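Local atomic coordinates of poly-beta-1,6-N-acetyl-D-glucosamine export protein (Escherichia coli, PDB entry 4Y25), a protein that exports the biofilm polysaccharide poly-beta-1,6-N-acetyl-D-glucosamine, probably in partially de-N-acetylated form, across the bacterial outer membrane, the part described being its C-terminal beta-barrel domain. Residues Thr271-Lys276 / Asn286-Phe291; Leu7-Ile12 / Ile35-Pro40; Gly113-Arg118 / Ser136-Val141. All blocks are in the same frame, centred on the assembly; numbering follows the deposited sequence.

Contact 1: Thr271-Lys276 / Asn286-Phe291; sequences TLRWEK and NLYVEF
The ring of Tyr-288 takes the CB of Arg-273 over one face, in a CH-pi contact of 3.9 Å from CB to the ring centroid, while the carboxylate carbon of Glu-290 lies at the ring's edge. The guanidinium of Arg-273 is itself covered on one face by the methyl CG2 of Thr-271, two residues back on the same strand, and meets Glu-290 OE1 at its edge. That salt bridge is long, 3.7 Å from Arg-273 NE to Glu-290 OE1, with the guanidinium and carboxylate planes 82° apart. Tyr-288 reaches Arg-273 because its CG sits between the backbone N and the carbonyl carbon (chi1 58°), which tips the ring across the neighbouring strand. Beside them, Glu-275 and Asn-286 run side by side, and the amide oxygen of Asn-286 makes a weak hydrogen bond to the backbone N of Gly-22.

The other face of the sheet is apolar: Leu-287 CD1 lies at the edge of the Trp-274 indole, 3.7 Å from CD1 of that ring, and Leu-272 CD1 packs against Val-289 CG2 at 3.8 Å. Between these two faces, antiparallel strands 266-278 and 283-297 exchange paired backbone bonds at Thr-271/Glu-290, Arg-273/Tyr-288 and Glu-275/Asn-286; Arg-273 N to Tyr-288 O is 2.8 Å long and nearly straight (174°). The alternation is that of a membrane beta barrel, in which branched and aromatic side chains suit the lipid-facing wall and charged or amide groups the lumen. The chemistry thus implies a polar inner surface, consistent with a passage for a hydrated sugar polymer.

Contact 2: Leu7-Ile12 / Ile35-Pro40; sequences LAELRI and IVYSPP
Glu-9 with Tyr-37 and Arg-11 with Ile-35 are the hydrogen-bonded pairs of an antiparallel hairpin, with Leu-10 and Val-36 the non-hydrogen-bonded pair between them. These are the first two strands of the barrel, 8-20 and 30-37, and their bonds include Tyr-37 N to Glu-9 O at 2.6 Å and Ile-35 N to Arg-11 O at 2.7 Å.

On the face carrying Glu-9, Arg-11 and Tyr-37, the long arginine bends at chi3 (-54°), which turns its guanidinium back along its own strand. There NH1 of Arg-11 makes a salt bridge of 3.4 Å with OE1 of Glu-9, and the other carboxylate oxygen of Glu-9 pairs with Arg-296 of the last strand. With one oxygen facing each of these arginines, the carboxylate probably eases the repulsion between them, though it can offset only part of their charge. The guanidinium stands almost perpendicular to the Tyr-37 ring and meets CE1 of that ring with its edge. Tyr-37, an aromatic broad enough to bridge strands, also touches Phe-48 of the third strand.

Across the sheet, Leu-10 packs on Phe-295 and Phe-297, an apolar surface suited to the membrane side. Beyond Tyr-37 come Ser-38, whose OG is hydrogen-bonded to the backbone N of Gly-47, and two prolines, which lack an N-H for further pairing. Small Ala-8 suits the close approach of the chain here, its CB lying 4.0 Å from Pro-39 CD.

Contact 3: Gly113-Arg118 / Ser136-Val141; sequences GSQLER and SAQAYV
Gly-113 lies against the ring of Tyr-140, and its backbone N and O are both satisfied by the O and N of that same residue. Gln-115 pairs likewise with Gln-138, and Glu-117 with Ser-136, so the backbones of strands 110-118 and 134-144 are stitched at every second residue. The bonds differ in quality. Gln-138 N reaches Gln-115 O at 2.7 Å, almost straight (177°) and in the carbonyl plane, whereas the return bond from Gln-115 N to Gln-138 O is bent to 135°, with the donor above the carbonyl plane. Glu-117 N to Ser-136 O, at 3.3 Å, is weak. The intervening residues Ser-114, Leu-116, Ala-137 and Ala-139 turn their backbone groups to the flanking strands instead, pairing with Gly-102, Leu-100, Phe-157 and Trp-155.

Among the side chains, Ser-136 OG is hydrogen-bonded to Ser-120 OG, while its nearest approach to Glu-117 is to the aliphatic CG. Gln-115 and Gln-138 lie side by side, pointing the same way, with their CB atoms 3.8 Å apart. The NE2 of Gln-138 comes within 3.6 Å of Glu-117 OE2, a polar neighbour rather than a bond. Glycine suits position 113 because the Tyr-140 ring takes the place a CB would need: CG of Tyr-140, set between the backbone N and the carbonyl carbon (chi1 65°), lays the ring across Gly-113, whose CA is 3.6 Å from the ring centroid in a CH-pi contact. On the opposite face of the sheet, Leu-116 CD2 meets Ala-137 CB at 3.8 Å. Such an aromatic folded over a glycine on the adjacent strand is known as aromatic rescue of glycine, here within an antiparallel transmembrane beta barrel.

Overall arrangement
From the N terminus, contact 2 comes first: it closes the hairpin of strands 8-20 and 30-37. Contact 3 follows, joining the seventh and eighth strands across the loop between 118 and 134, and contact 1 comes last, closing the final hairpin, 266-278 with 283-297. The three loops lie in series, none nested in or crossing another. In space the sequence ends meet, because strand 283-297 pairs with strand 8-20 to shut the sixteen-stranded barrel; Phe-291 CE2 there packs on Ile-12 CG1 at 4.2 Å, so contacts 1 and 2 touch across the closure. Contact 3 sits on the opposite side of the chain's centre from contact 1, their centres about 26 Å apart.

Contact 1: Thr271-Lys276 / Asn286-Phe291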
loop_
_atom_site.group_PDB
_atom_site.type_symbol
_atom_site.label_atom_id
_atom_site.label_comp_id
_atom_site.label_asym_id
_atom_site.label_seq_id
_atom_site.Cartn_x
_atom_site.Cartn_y
_atom_site.Cartn_z
ATOM N N THR A 271 -1.117 8.966 9.976
ATOM C CA THR A 271 -0.321 8.046 10.781
ATOM C C THR A 271 1.155 8.429 10.789
ATOM O O THR A 271 1.739 8.725 9.746
ATOM C CB THR A 271 -0.455 6.593 10.273
ATOM O OG1 THR A 271 -1.841 6.251 10.147
ATOM C CG2 THR A 271 0.220 5.622 11.230
ATOM N N LEU A 272 1.752 8.428 11.977
ATOM C CA LEU A 272 3.190 8.610 12.110
ATOM C C LEU A 272 3.864 7.251 12.264
ATOM O O LEU A 272 3.547 6.500 13.184
ATOM C CB LEU A 272 3.513 9.507 13.304
ATOM C CG LEU A 272 4.992 9.605 13.676
ATOM C CD1 LEU A 272 5.793 10.182 12.523
ATOM C CD2 LEU A 272 5.168 10.442 14.930
ATOM N N ARG A 273 4.790 6.931 11.366
ATOM C CA ARG A 273 5.400 5.605 11.371
ATOM C C ARG A 273 6.902 5.630 11.602
ATOM O O ARG A 273 7.604 6.541 11.165
ATOM C CB ARG A 273 5.106 4.876 10.060
ATOM C CG ARG A 273 3.636 4.594 9.859
ATOM C CD ARG A 273 3.399 3.303 9.104
ATOM N NE ARG A 273 1.979 2.969 9.107
ATOM C CZ ARG A 273 1.359 2.372 10.120
ATOM N NH1 ARG A 273 2.039 2.035 11.210
ATOM N NH2 ARG A 273 0.062 2.112 10.046
ATOM N N TRP A 274 7.377 4.608 12.301
ATOM C CA TRP A 274 8.799 4.407 12.530
ATOM C C TRP A 274 9.135 2.938 12.300
ATOM O O TRP A 274 8.361 2.050 12.662
ATOM C CB TRP A 274 9.182 4.836 13.947
ATOM C CG TRP A 274 10.658 4.818 14.222
ATOM C CD1 TRP A 274 11.586 5.714 13.777
ATOM C CD2 TRP A 274 11.370 3.869 15.024
ATOM N NE1 TRP A 274 12.833 5.378 14.243
ATOM C CE2 TRP A 274 12.728 4.249 15.013
ATOM C CE3 TRP A 274 10.992 2.735 15.749
ATOM C CZ2 TRP A 274 13.710 3.535 15.698
ATOM C CZ3 TRP A 274 11.970 2.026 16.428
ATOM C CH2 TRP A 274 13.311 2.429 16.397
ATOM N N GLU A 275 10.278 2.681 11.675
ATOM C CA GLU A 275 10.736 1.309 11.500
ATOM C C GLU A 275 12.254 1.259 11.379
ATOM O O GLU A 275 12.885 2.176 10.850
ATOM C CB GLU A 275 10.076 0.663 10.278
ATOM C CG GLU A 275 10.873 0.757 8.992
ATOM C CD GLU A 275 10.194 0.050 7.838
ATOM O OE1 GLU A 275 9.897 -1.158 7.969
ATOM O OE2 GLU A 275 9.959 0.703 6.799
ATOM N N LYS A 276 12.831 0.183 11.895
ATOM C CA LYS A 276 14.274 0.012 11.884
ATOM C C LYS A 276 14.609 -1.435 11.548
ATOM O O LYS A 276 14.409 -2.337 12.361
ATOM C CB LYS A 276 14.869 0.413 13.236
ATOM C CG LYS A 276 16.383 0.540 13.261
ATOM C CD LYS A 276 16.849 0.981 14.641
ATOM C CE LYS A 276 18.337 1.280 14.676
ATOM N NZ LYS A 276 18.763 1.688 16.043
ATOM N N ASN A 286 13.665 4.381 9.543
ATOM C CA ASN A 286 12.780 5.206 8.731
ATOM C C ASN A 286 11.678 5.833 9.570
ATOM O O ASN A 286 10.985 5.148 10.317
ATOM C CB ASN A 286 12.166 4.392 7.593
ATOM C CG ASN A 286 13.165 4.081 6.500
ATOM O OD1 ASN A 286 14.005 4.913 6.157
ATOM N ND2 ASN A 286 13.076 2.880 5.939
ATOM N N LEU A 287 11.530 7.144 9.443
ATOM C CA LEU A 287 10.479 7.869 10.139
ATOM C C LEU A 287 9.709 8.696 9.124
ATOM O O LEU A 287 10.287 9.532 8.430
ATOM C CB LEU A 287 11.065 8.761 11.233
ATOM C CG LEU A 287 10.063 9.513 12.111
ATOM C CD1 LEU A 287 9.348 8.552 13.051
ATOM C CD2 LEU A 287 10.754 10.621 12.888
ATOM N N TYR A 288 8.405 8.463 9.025
ATOM C CA TYR A 288 7.609 9.163 8.027
ATOM C C TYR A 288 6.149 9.314 8.431
ATOM O O TYR A 288 5.677 8.675 9.373
ATOM C CB TYR A 288 7.704 8.445 6.675
ATOM C CG TYR A 288 7.262 6.997 6.691
ATOM C CD1 TYR A 288 8.127 5.989 7.100
ATOM C CD2 TYR A 288 5.986 6.637 6.274
ATOM C CE1 TYR A 288 7.728 4.665 7.109
ATOM C CE2 TYR A 288 5.578 5.315 6.277
ATOM C CZ TYR A 288 6.454 4.332 6.695
ATOM O OH TYR A 288 6.053 3.015 6.702
ATOM N N VAL A 289 5.443 10.173 7.706
ATOM C CA VAL A 289 4.033 10.424 7.959
ATOM C C VAL A 289 3.204 10.062 6.734
ATOM O O VAL A 289 3.569 10.393 5.607
ATOM C CB VAL A 289 3.784 11.899 8.340
ATOM C CG1 VAL A 289 2.299 12.166 8.516
ATOM C CG2 VAL A 289 4.533 12.245 9.610
ATOM N N GLU A 290 2.101 9.357 6.968
ATOM C CA GLU A 290 1.139 9.033 5.924
ATOM C C GLU A 290 -0.194 9.683 6.246
ATOM O O GLU A 290 -0.525 9.888 7.413
ATOM C CB GLU A 290 0.958 7.520 5.794
ATOM C CG GLU A 290 1.954 6.834 4.879
ATOM C CD GLU A 290 1.935 5.321 5.037
ATOM O OE1 GLU A 290 1.243 4.824 5.952
ATOM O OE2 GLU A 290 2.612 4.631 4.245
ATOM N N PHE A 291 -0.962 10.008 5.216
ATOM C CA PHE A 291 -2.317 10.483 5.428
ATOM C C PHE A 291 -3.189 10.139 4.230
ATOM O O PHE A 291 -2.685 9.839 3.145
ATOM C CB PHE A 291 -2.337 11.994 5.697
ATOM C CG PHE A 291 -2.228 12.838 4.459
ATOM C CD1 PHE A 291 -0.989 13.186 3.949
ATOM C CD2 PHE A 291 -3.368 13.293 3.808
ATOM C CE1 PHE A 291 -0.888 13.969 2.810
ATOM C CE2 PHE A 291 -3.274 14.069 2.668
ATOM C CZ PHE A 291 -2.031 14.408 2.167
#

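Contact 2: Leu7-Ile12 / Ile35-Pro40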
loop_
_atom_site.group_PDB
_atom_site.type_symbol
_atom_site.label_atom_id
_atom_site.label_comp_id
_atom_site.label_asym_id
_atom_site.label_seq_id
_atom_site.Cartn_x
_atom_site.Cartn_y
_atom_site.Cartn_z
ATOM N N LEU A 7 -22.361 9.071 -4.264
ATOM C CA LEU A 7 -22.143 10.289 -5.034
ATOM C C LEU A 7 -20.767 10.261 -5.687
ATOM O O LEU A 7 -20.156 9.202 -5.826
ATOM C CB LEU A 7 -22.266 11.532 -4.142
ATOM C CG LEU A 7 -23.515 11.777 -3.287
ATOM C CD1 LEU A 7 -23.503 10.948 -2.010
ATOM C CD2 LEU A 7 -23.628 13.253 -2.951
ATOM N N ALA A 8 -20.283 11.432 -6.083
ATOM C CA ALA A 8 -18.917 11.565 -6.568
ATOM C C ALA A 8 -17.957 11.490 -5.384
ATOM O O ALA A 8 -18.294 11.912 -4.280
ATOM C CB ALA A 8 -18.739 12.871 -7.327
ATOM N N GLU A 9 -16.765 10.949 -5.610
ATOM C CA GLU A 9 -15.820 10.742 -4.520
ATOM C C GLU A 9 -14.435 11.307 -4.827
ATOM O O GLU A 9 -13.856 11.026 -5.875
ATOM C CB GLU A 9 -15.715 9.248 -4.195
ATOM C CG GLU A 9 -14.645 8.898 -3.176
ATOM C CD GLU A 9 -14.688 7.437 -2.768
ATOM O OE1 GLU A 9 -13.609 6.819 -2.645
ATOM O OE2 GLU A 9 -15.800 6.908 -2.564
ATOM N N LEU A 10 -13.912 12.109 -3.907
ATOM C CA LEU A 10 -12.545 12.602 -4.011
ATOM C C LEU A 10 -11.638 11.868 -3.033
ATOM O O LEU A 10 -11.885 11.857 -1.830
ATOM C CB LEU A 10 -12.477 14.107 -3.749
ATOM C CG LEU A 10 -11.062 14.659 -3.539
ATOM C CD1 LEU A 10 -10.199 14.469 -4.783
ATOM C CD2 LEU A 10 -11.098 16.123 -3.119
ATOM N N ARG A 11 -10.587 11.251 -3.557
ATOM C CA ARG A 11 -9.601 10.609 -2.705
ATOM C C ARG A 11 -8.268 11.332 -2.843
ATOM O O ARG A 11 -7.796 11.595 -3.951
ATOM C CB ARG A 11 -9.466 9.120 -3.049
ATOM C CG ARG A 11 -8.034 8.609 -3.130
ATOM C CD ARG A 11 -7.977 7.087 -3.200
ATOM N NE ARG A 11 -8.698 6.455 -2.096
ATOM C CZ ARG A 11 -9.872 5.842 -2.217
ATOM N NH1 ARG A 11 -10.472 5.770 -3.399
ATOM N NH2 ARG A 11 -10.447 5.298 -1.153
ATOM N N ILE A 12 -7.686 11.685 -1.706
ATOM C CA ILE A 12 -6.377 12.316 -1.678
ATOM C C ILE A 12 -5.536 11.651 -0.596
ATOM O O ILE A 12 -5.965 11.518 0.550
ATOM C CB ILE A 12 -6.478 13.840 -1.434
ATOM C CG1 ILE A 12 -5.101 14.428 -1.122
ATOM C CG2 ILE A 12 -7.458 14.151 -0.316
ATOM C CD1 ILE A 12 -4.177 14.467 -2.314
ATOM N N ILE A 35 -7.188 11.635 -6.540
ATOM C CA ILE A 35 -8.055 10.971 -7.511
ATOM C C ILE A 35 -9.520 11.316 -7.267
ATOM O O ILE A 35 -9.990 11.283 -6.130
ATOM C CB ILE A 35 -7.889 9.435 -7.459
ATOM C CG1 ILE A 35 -6.450 9.034 -7.788
ATOM C CG2 ILE A 35 -8.850 8.757 -8.424
ATOM C CD1 ILE A 35 -6.204 7.545 -7.717
ATOM N N VAL A 36 -10.241 11.648 -8.334
ATOM C CA VAL A 36 -11.667 11.927 -8.219
ATOM C C VAL A 36 -12.512 10.926 -9.008
ATOM O O VAL A 36 -12.286 10.699 -10.197
ATOM C CB VAL A 36 -12.001 13.360 -8.688
ATOM C CG1 VAL A 36 -11.325 13.666 -10.018
ATOM C CG2 VAL A 36 -13.511 13.554 -8.775
ATOM N N TYR A 37 -13.480 10.319 -8.329
ATOM C CA TYR A 37 -14.416 9.407 -8.971
ATOM C C TYR A 37 -15.698 10.132 -9.359
ATOM O O TYR A 37 -16.182 10.992 -8.622
ATOM C CB TYR A 37 -14.745 8.232 -8.048
ATOM C CG TYR A 37 -13.603 7.268 -7.833
ATOM C CD1 TYR A 37 -12.611 7.534 -6.899
ATOM C CD2 TYR A 37 -13.521 6.084 -8.556
ATOM C CE1 TYR A 37 -11.567 6.654 -6.694
ATOM C CE2 TYR A 37 -12.480 5.198 -8.359
ATOM C CZ TYR A 37 -11.505 5.487 -7.426
ATOM O OH TYR A 37 -10.465 4.609 -7.221
ATOM N N SER A 38 -16.240 9.781 -10.521
ATOM C CA SER A 38 -17.538 10.287 -10.951
ATOM C C SER A 38 -18.635 9.612 -10.127
ATOM O O SER A 38 -18.363 8.642 -9.416
ATOM C CB SER A 38 -17.745 10.029 -12.449
ATOM O OG SER A 38 -17.869 8.643 -12.723
ATOM N N PRO A 39 -19.876 10.125 -10.200
ATOM C CA PRO A 39 -20.974 9.382 -9.571
ATOM C C PRO A 39 -21.180 8.042 -10.269
ATOM O O PRO A 39 -20.597 7.836 -11.335
ATOM C CB PRO A 39 -22.185 10.303 -9.771
ATOM C CG PRO A 39 -21.608 11.657 -9.974
ATOM C CD PRO A 39 -20.320 11.436 -10.704
ATOM N N PRO A 40 -21.976 7.137 -9.677
ATOM C CA PRO A 40 -22.292 5.921 -10.430
ATOM C C PRO A 40 -22.944 6.287 -11.758
ATOM O O PRO A 40 -24.149 6.533 -11.796
ATOM C CB PRO A 40 -23.259 5.167 -9.507
ATOM C CG PRO A 40 -23.760 6.195 -8.540
ATOM C CD PRO A 40 -22.628 7.155 -8.357
#

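Contact 3: Gly113-Arg118 / Ser136-Val141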
loop_
_atom_site.group_PDB
_atom_site.type_symbol
_atom_site.label_atom_id
_atom_site.label_comp_id
_atom_site.label_asym_id
_atom_site.label_seq_id
_atom_site.Cartn_x
_atom_site.Cartn_y
_atom_site.Cartn_z
ATOM N N GLY A 113 -7.681 -12.096 -5.879
ATOM C CA GLY A 113 -7.416 -10.819 -6.517
ATOM C C GLY A 113 -6.269 -10.878 -7.508
ATOM O O GLY A 113 -5.305 -11.620 -7.323
ATOM N N SER A 114 -6.380 -10.085 -8.567
ATOM C CA SER A 114 -5.372 -10.045 -9.621
ATOM C C SER A 114 -5.008 -8.596 -9.925
ATOM O O SER A 114 -5.816 -7.693 -9.702
ATOM C CB SER A 114 -5.887 -10.753 -10.879
ATOM O OG SER A 114 -4.858 -10.932 -11.836
ATOM N N GLN A 115 -3.800 -8.366 -10.432
ATOM C CA GLN A 115 -3.370 -7.002 -10.720
ATOM C C GLN A 115 -2.194 -6.928 -11.696
ATOM O O GLN A 115 -1.102 -7.425 -11.416
ATOM C CB GLN A 115 -3.011 -6.287 -9.415
ATOM C CG GLN A 115 -2.812 -4.789 -9.556
ATOM C CD GLN A 115 -3.299 -4.025 -8.338
ATOM O OE1 GLN A 115 -3.696 -4.618 -7.335
ATOM N NE2 GLN A 115 -3.272 -2.702 -8.422
ATOM N N LEU A 116 -2.439 -6.297 -12.843
ATOM C CA LEU A 116 -1.409 -6.033 -13.846
ATOM C C LEU A 116 -1.045 -4.561 -13.894
ATOM O O LEU A 116 -1.926 -3.703 -13.862
ATOM C CB LEU A 116 -1.875 -6.459 -15.231
ATOM C CG LEU A 116 -2.013 -7.939 -15.520
ATOM C CD1 LEU A 116 -2.505 -8.072 -16.938
ATOM C CD2 LEU A 116 -0.668 -8.601 -15.329
ATOM N N GLU A 117 0.248 -4.260 -13.984
ATOM C CA GLU A 117 0.675 -2.867 -14.038
ATOM C C GLU A 117 1.825 -2.595 -15.010
ATOM O O GLU A 117 2.763 -3.383 -15.140
ATOM C CB GLU A 117 1.074 -2.369 -12.636
ATOM C CG GLU A 117 0.437 -3.121 -11.468
ATOM C CD GLU A 117 0.376 -2.300 -10.191
ATOM O OE1 GLU A 117 1.048 -1.249 -10.117
ATOM O OE2 GLU A 117 -0.352 -2.706 -9.261
ATOM N N ARG A 118 1.704 -1.470 -15.706
ATOM C CA ARG A 118 2.820 -0.806 -16.367
ATOM C C ARG A 118 2.590 0.695 -16.176
ATOM O O ARG A 118 1.465 1.156 -16.304
ATOM C CB ARG A 118 2.911 -1.187 -17.855
ATOM C CG ARG A 118 1.937 -0.447 -18.770
ATOM C CD ARG A 118 2.323 -0.506 -20.243
ATOM N NE ARG A 118 1.147 -0.407 -21.107
ATOM C CZ ARG A 118 1.192 -0.198 -22.418
ATOM N NH1 ARG A 118 2.359 -0.061 -23.032
ATOM N NH2 ARG A 118 0.067 -0.122 -23.118
ATOM N N SER A 136 4.697 -5.525 -14.003
ATOM C CA SER A 136 4.499 -6.543 -12.976
ATOM C C SER A 136 3.162 -7.271 -13.058
ATOM O O SER A 136 2.281 -6.910 -13.840
ATOM C CB SER A 136 4.631 -5.912 -11.587
ATOM O OG SER A 136 3.572 -5.001 -11.342
ATOM N N ALA A 137 3.028 -8.299 -12.225
ATOM C CA ALA A 137 1.788 -9.048 -12.090
ATOM C C ALA A 137 1.590 -9.476 -10.636
ATOM O O ALA A 137 2.413 -10.200 -10.078
ATOM C CB ALA A 137 1.793 -10.258 -13.007
ATOM N N GLN A 138 0.505 -9.014 -10.023
ATOM C CA GLN A 138 0.202 -9.377 -8.643
ATOM C C GLN A 138 -0.963 -10.356 -8.572
ATOM O O GLN A 138 -1.855 -10.337 -9.419
ATOM C CB GLN A 138 -0.128 -8.138 -7.804
ATOM C CG GLN A 138 0.943 -7.060 -7.785
ATOM C CD GLN A 138 0.617 -5.948 -6.804
ATOM O OE1 GLN A 138 -0.306 -6.067 -5.997
ATOM N NE2 GLN A 138 1.372 -4.858 -6.871
ATOM N N ALA A 139 -0.945 -11.207 -7.551
ATOM C CA ALA A 139 -2.082 -12.062 -7.241
ATOM C C ALA A 139 -2.172 -12.268 -5.734
ATOM O O ALA A 139 -1.150 -12.279 -5.046
ATOM C CB ALA A 139 -1.967 -13.394 -7.958
ATOM N N TYR A 140 -3.388 -12.418 -5.218
ATOM C CA TYR A 140 -3.553 -12.716 -3.799
ATOM C C TYR A 140 -4.800 -13.541 -3.497
ATOM O O TYR A 140 -5.754 -13.564 -4.273
ATOM C CB TYR A 140 -3.578 -11.424 -2.975
ATOM C CG TYR A 140 -4.756 -10.508 -3.229
ATOM C CD1 TYR A 140 -5.964 -10.691 -2.562
ATOM C CD2 TYR A 140 -4.650 -9.437 -4.106
ATOM C CE1 TYR A 140 -7.039 -9.847 -2.782
ATOM C CE2 TYR A 140 -5.717 -8.586 -4.329
ATOM C CZ TYR A 140 -6.909 -8.795 -3.665
ATOM O OH TYR A 140 -7.973 -7.947 -3.885
ATOM N N VAL A 141 -4.768 -14.222 -2.354
ATOM C CA VAL A 141 -5.891 -15.022 -1.883
ATOM C C VAL A 141 -6.145 -14.723 -0.408
ATOM O O VAL A 141 -5.223 -14.743 0.405
ATOM C CB VAL A 141 -5.637 -16.534 -2.070
ATOM C CG1 VAL A 141 -6.767 -17.349 -1.459
ATOM C CG2 VAL A 141 -5.472 -16.868 -3.544
#